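Local coordinates for protein enoyl-CoA hydratase, EchA12_1 (Mycobacterium marinum M, PDB 3QRE) that probably hydrates the double bond of enoyl-CoA thioesters in fatty acid metabolism, at residues A[150-162]-A[215-228]. Numbering follows the deposited sequence.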
# COMPACT_ATOMS: atom_id res chain seq x y z
N LEU A 150 -13.26 -6.47 -6.23
CA LEU A 150 -11.90 -6.47 -5.70
C LEU A 150 -11.17 -7.77 -5.90
O LEU A 150 -9.93 -7.79 -5.86
CB LEU A 150 -11.89 -6.09 -4.21
CG LEU A 150 -12.41 -4.70 -3.81
CD1 LEU A 150 -12.12 -4.46 -2.34
CD2 LEU A 150 -11.81 -3.57 -4.67
N MET A 151 -11.91 -8.87 -6.14
CA MET A 151 -11.28 -10.17 -6.45
C MET A 151 -10.76 -10.22 -7.90
O MET A 151 -9.90 -11.06 -8.26
CB MET A 151 -12.24 -11.37 -6.19
CG MET A 151 -12.60 -11.57 -4.73
SD MET A 151 -11.13 -11.76 -3.64
CE MET A 151 -12.04 -11.79 -2.06
N CYS A 152 -11.28 -9.31 -8.72
CA CYS A 152 -10.84 -9.22 -10.10
C CYS A 152 -9.39 -8.72 -10.20
O CYS A 152 -8.87 -8.11 -9.28
CB CYS A 152 -11.80 -8.34 -10.92
SG CYS A 152 -13.47 -9.04 -11.00
N ASP A 153 -8.75 -9.00 -11.32
CA ASP A 153 -7.36 -8.60 -11.52
C ASP A 153 -7.22 -7.09 -11.62
O ASP A 153 -6.35 -6.49 -11.00
CB ASP A 153 -6.81 -9.30 -12.76
CG ASP A 153 -6.79 -10.80 -12.60
OD1 ASP A 153 -5.86 -11.28 -11.97
OD2 ASP A 153 -7.70 -11.51 -13.05
N VAL A 154 -8.09 -6.48 -12.43
CA VAL A 154 -8.01 -5.05 -12.75
C VAL A 154 -9.40 -4.46 -12.80
O VAL A 154 -10.35 -5.11 -13.29
CB VAL A 154 -7.27 -4.80 -14.10
CG1 VAL A 154 -7.12 -3.33 -14.37
CG2 VAL A 154 -5.88 -5.46 -14.10
N ARG A 155 -9.53 -3.24 -12.26
CA ARG A 155 -10.81 -2.53 -12.21
C ARG A 155 -10.78 -1.16 -12.92
O ARG A 155 -9.92 -0.31 -12.66
CB ARG A 155 -11.23 -2.33 -10.75
CG ARG A 155 -11.73 -3.61 -10.03
CD ARG A 155 -11.57 -3.48 -8.50
NE ARG A 155 -10.15 -3.43 -8.09
CZ ARG A 155 -9.33 -4.47 -8.14
NH1 ARG A 155 -9.75 -5.67 -8.52
NH2 ARG A 155 -8.07 -4.32 -7.79
N PHE A 156 -11.76 -0.96 -13.81
CA PHE A 156 -12.08 0.36 -14.35
C PHE A 156 -13.41 0.77 -13.77
O PHE A 156 -14.28 -0.08 -13.53
CB PHE A 156 -12.15 0.33 -15.87
CG PHE A 156 -10.82 0.14 -16.52
CD1 PHE A 156 -10.03 1.23 -16.81
CD2 PHE A 156 -10.35 -1.14 -16.82
CE1 PHE A 156 -8.78 1.07 -17.40
CE2 PHE A 156 -9.09 -1.32 -17.42
CZ PHE A 156 -8.30 -0.21 -17.71
N ALA A 157 -13.58 2.07 -13.53
CA ALA A 157 -14.82 2.55 -12.98
C ALA A 157 -15.32 3.75 -13.75
O ALA A 157 -14.52 4.60 -14.20
CB ALA A 157 -14.65 2.89 -11.53
N ALA A 158 -16.64 3.83 -13.91
CA ALA A 158 -17.29 5.00 -14.46
C ALA A 158 -17.23 6.13 -13.45
O ALA A 158 -17.42 5.90 -12.25
CB ALA A 158 -18.73 4.68 -14.84
N ALA A 159 -16.97 7.35 -13.94
CA ALA A 159 -17.06 8.57 -13.16
C ALA A 159 -18.40 8.67 -12.41
O ALA A 159 -19.44 8.39 -12.97
CB ALA A 159 -16.84 9.82 -14.07
N GLY A 160 -18.34 9.05 -11.14
CA GLY A 160 -19.54 9.09 -10.29
C GLY A 160 -20.02 7.78 -9.65
O GLY A 160 -20.94 7.80 -8.82
N ALA A 161 -19.46 6.63 -10.04
CA ALA A 161 -19.97 5.34 -9.55
C ALA A 161 -19.76 5.23 -8.03
O ALA A 161 -18.70 5.57 -7.53
CB ALA A 161 -19.32 4.20 -10.27
N LYS A 162 -20.80 4.80 -7.32
CA LYS A 162 -20.78 4.72 -5.84
C LYS A 162 -20.27 3.38 -5.31
O LYS A 162 -20.67 2.30 -5.80
CB LYS A 162 -22.16 4.98 -5.24
CG LYS A 162 -22.76 6.37 -5.56
CD LYS A 162 -23.50 6.94 -4.35
CE LYS A 162 -23.86 8.40 -4.56
NZ LYS A 162 -24.99 8.54 -5.53
N VAL A 215 -10.43 5.92 -13.61
CA VAL A 215 -11.81 6.40 -13.79
C VAL A 215 -11.99 6.97 -15.21
O VAL A 215 -11.23 7.84 -15.64
CB VAL A 215 -12.16 7.51 -12.75
CG1 VAL A 215 -13.61 7.99 -12.94
CG2 VAL A 215 -11.95 6.99 -11.33
N VAL A 216 -12.99 6.48 -15.92
CA VAL A 216 -13.34 7.06 -17.23
C VAL A 216 -14.80 7.52 -17.22
O VAL A 216 -15.55 7.18 -16.29
CB VAL A 216 -13.14 6.05 -18.40
CG1 VAL A 216 -11.68 5.67 -18.54
CG2 VAL A 216 -14.01 4.82 -18.23
N THR A 217 -15.20 8.30 -18.23
CA THR A 217 -16.61 8.69 -18.44
C THR A 217 -17.49 7.45 -18.62
O THR A 217 -16.99 6.42 -19.10
CB THR A 217 -16.79 9.55 -19.70
OG1 THR A 217 -16.37 8.80 -20.86
CG2 THR A 217 -16.01 10.85 -19.60
N PRO A 218 -18.78 7.52 -18.24
CA PRO A 218 -19.66 6.35 -18.42
C PRO A 218 -19.67 5.81 -19.87
O PRO A 218 -19.58 4.60 -20.07
CB PRO A 218 -21.03 6.86 -17.98
CG PRO A 218 -20.69 7.90 -16.93
CD PRO A 218 -19.47 8.60 -17.50
N GLU A 219 -19.74 6.70 -20.85
CA GLU A 219 -19.74 6.29 -22.27
C GLU A 219 -18.47 5.52 -22.65
O GLU A 219 -18.53 4.58 -23.45
CB GLU A 219 -19.92 7.50 -23.20
N GLN A 220 -17.33 5.89 -22.06
CA GLN A 220 -16.05 5.31 -22.44
C GLN A 220 -15.64 4.08 -21.61
O GLN A 220 -14.61 3.47 -21.88
CB GLN A 220 -14.93 6.38 -22.43
N LEU A 221 -16.46 3.69 -20.62
CA LEU A 221 -16.13 2.55 -19.73
C LEU A 221 -15.85 1.19 -20.40
O LEU A 221 -14.79 0.58 -20.17
CB LEU A 221 -17.18 2.38 -18.63
CG LEU A 221 -16.89 1.29 -17.58
CD1 LEU A 221 -15.59 1.54 -16.81
CD2 LEU A 221 -18.06 1.14 -16.63
N MET A 222 -16.80 0.71 -21.19
CA MET A 222 -16.62 -0.56 -21.89
C MET A 222 -15.57 -0.52 -23.02
O MET A 222 -14.77 -1.45 -23.12
CB MET A 222 -17.96 -1.13 -22.38
CG MET A 222 -18.84 -1.64 -21.23
SD MET A 222 -18.04 -2.99 -20.32
CE MET A 222 -18.03 -4.28 -21.57
N PRO A 223 -15.56 0.54 -23.86
CA PRO A 223 -14.49 0.60 -24.87
C PRO A 223 -13.07 0.51 -24.27
O PRO A 223 -12.22 -0.23 -24.80
CB PRO A 223 -14.75 1.95 -25.56
CG PRO A 223 -16.24 2.08 -25.54
CD PRO A 223 -16.68 1.45 -24.21
N ARG A 224 -12.86 1.23 -23.17
CA ARG A 224 -11.59 1.22 -22.43
C ARG A 224 -11.25 -0.13 -21.77
O ARG A 224 -10.13 -0.63 -21.91
CB ARG A 224 -11.58 2.35 -21.39
CG ARG A 224 -10.29 2.47 -20.61
CD ARG A 224 -9.13 3.09 -21.43
NE ARG A 224 -7.89 3.00 -20.65
CZ ARG A 224 -6.88 2.18 -20.94
NH1 ARG A 224 -6.91 1.40 -22.02
NH2 ARG A 224 -5.80 2.15 -20.15
N ALA A 225 -12.22 -0.73 -21.08
CA ALA A 225 -12.02 -2.05 -20.48
C ALA A 225 -11.69 -3.09 -21.56
O ALA A 225 -10.81 -3.94 -21.36
CB ALA A 225 -13.24 -2.48 -19.65
N LEU A 226 -12.39 -3.01 -22.70
CA LEU A 226 -12.12 -3.92 -23.84
C LEU A 226 -10.82 -3.64 -24.57
O LEU A 226 -10.19 -4.56 -25.07
CB LEU A 226 -13.26 -3.91 -24.86
CG LEU A 226 -14.59 -4.40 -24.31
CD1 LEU A 226 -15.71 -3.98 -25.28
CD2 LEU A 226 -14.55 -5.92 -24.06
N GLU A 227 -10.44 -2.36 -24.67
CA GLU A 227 -9.17 -1.97 -25.30
C GLU A 227 -8.04 -2.61 -24.49
O GLU A 227 -7.25 -3.39 -25.02
CB GLU A 227 -9.03 -0.43 -25.31
CG GLU A 227 -7.70 0.11 -25.84
CD GLU A 227 -7.47 1.61 -25.53
OE1 GLU A 227 -8.07 2.15 -24.58
OE2 GLU A 227 -6.66 2.26 -26.23
N TYR A 228 -8.03 -2.29 -23.20
CA TYR A 228 -7.07 -2.83 -22.24
C TYR A 228 -6.99 -4.35 -22.27
O TYR A 228 -5.91 -4.92 -22.33
CB TYR A 228 -7.39 -2.30 -20.83
CG TYR A 228 -6.39 -2.73 -19.79
CD1 TYR A 228 -5.18 -2.07 -19.66
CD2 TYR A 228 -6.66 -3.80 -18.94
CE1 TYR A 228 -4.26 -2.46 -18.71
CE2 TYR A 228 -5.76 -4.19 -17.99
CZ TYR A 228 -4.56 -3.53 -17.87
OH TYR A 228 -3.66 -3.94 -16.92
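Phe156 carries the apolar centre, its ring lying against helix 221-228. The ring pairs edge-to-face with Tyr228: its edge, at CE2 and CZ, points at the tyrosine face. The centroids are 5.4 Å apart and the planes stand at 67°. With chi1 at -176°, Tyr228 carries its ring beside its own carbonyl carbon, where one face meets Phe156 CZ. Val154 meets the far end of the same tyrosine, with its CG1 4.0 Å from Tyr228 CE2. Ala225 packs obliquely on the Phe156 ring through its CA. One turn earlier, Leu221 packs on the strand with both methyls. Its CD1 lies 3.8 Å from Phe156 CB, and its CD2 meets the methyl of Ala158. Pro218 touches that methyl too.

In the crotonase fold seen here, strand 214-216 is an edge strand of the larger sheet within this chain, parallel to strand 154-158. The chain then turns at Thr217 and Pro218, and the helix segment 221-228 runs back nearly antiparallel to strand 154-158, packed on the sheet face that bears Phe156 and Ala158. Two backbone bonds hold the strand pair: Val216 N to Ala157 O (3.0 Å), and Ala159 N to Val216 O (2.8 Å). Val215 points to the other face, where its CG1 comes within 3.5 Å of Ala159 CA; helix 203-208 packs there.

At the polar edge, the side chains of Arg224 and Phe156 cross at about a right angle. Arg224 CG touches Phe156 CE1. The CE1 and CZ edge of Phe156 lies over one face of the guanidinium, toward that group's rim, with the two planes 69° apart. The charged end is held by salt bridges to Glu227, through NH1, and to Glu214, through NE. Tyr228 OH hydrogen-bonds to Asp193 of the second subunit, carrying this corner into the subunit interface.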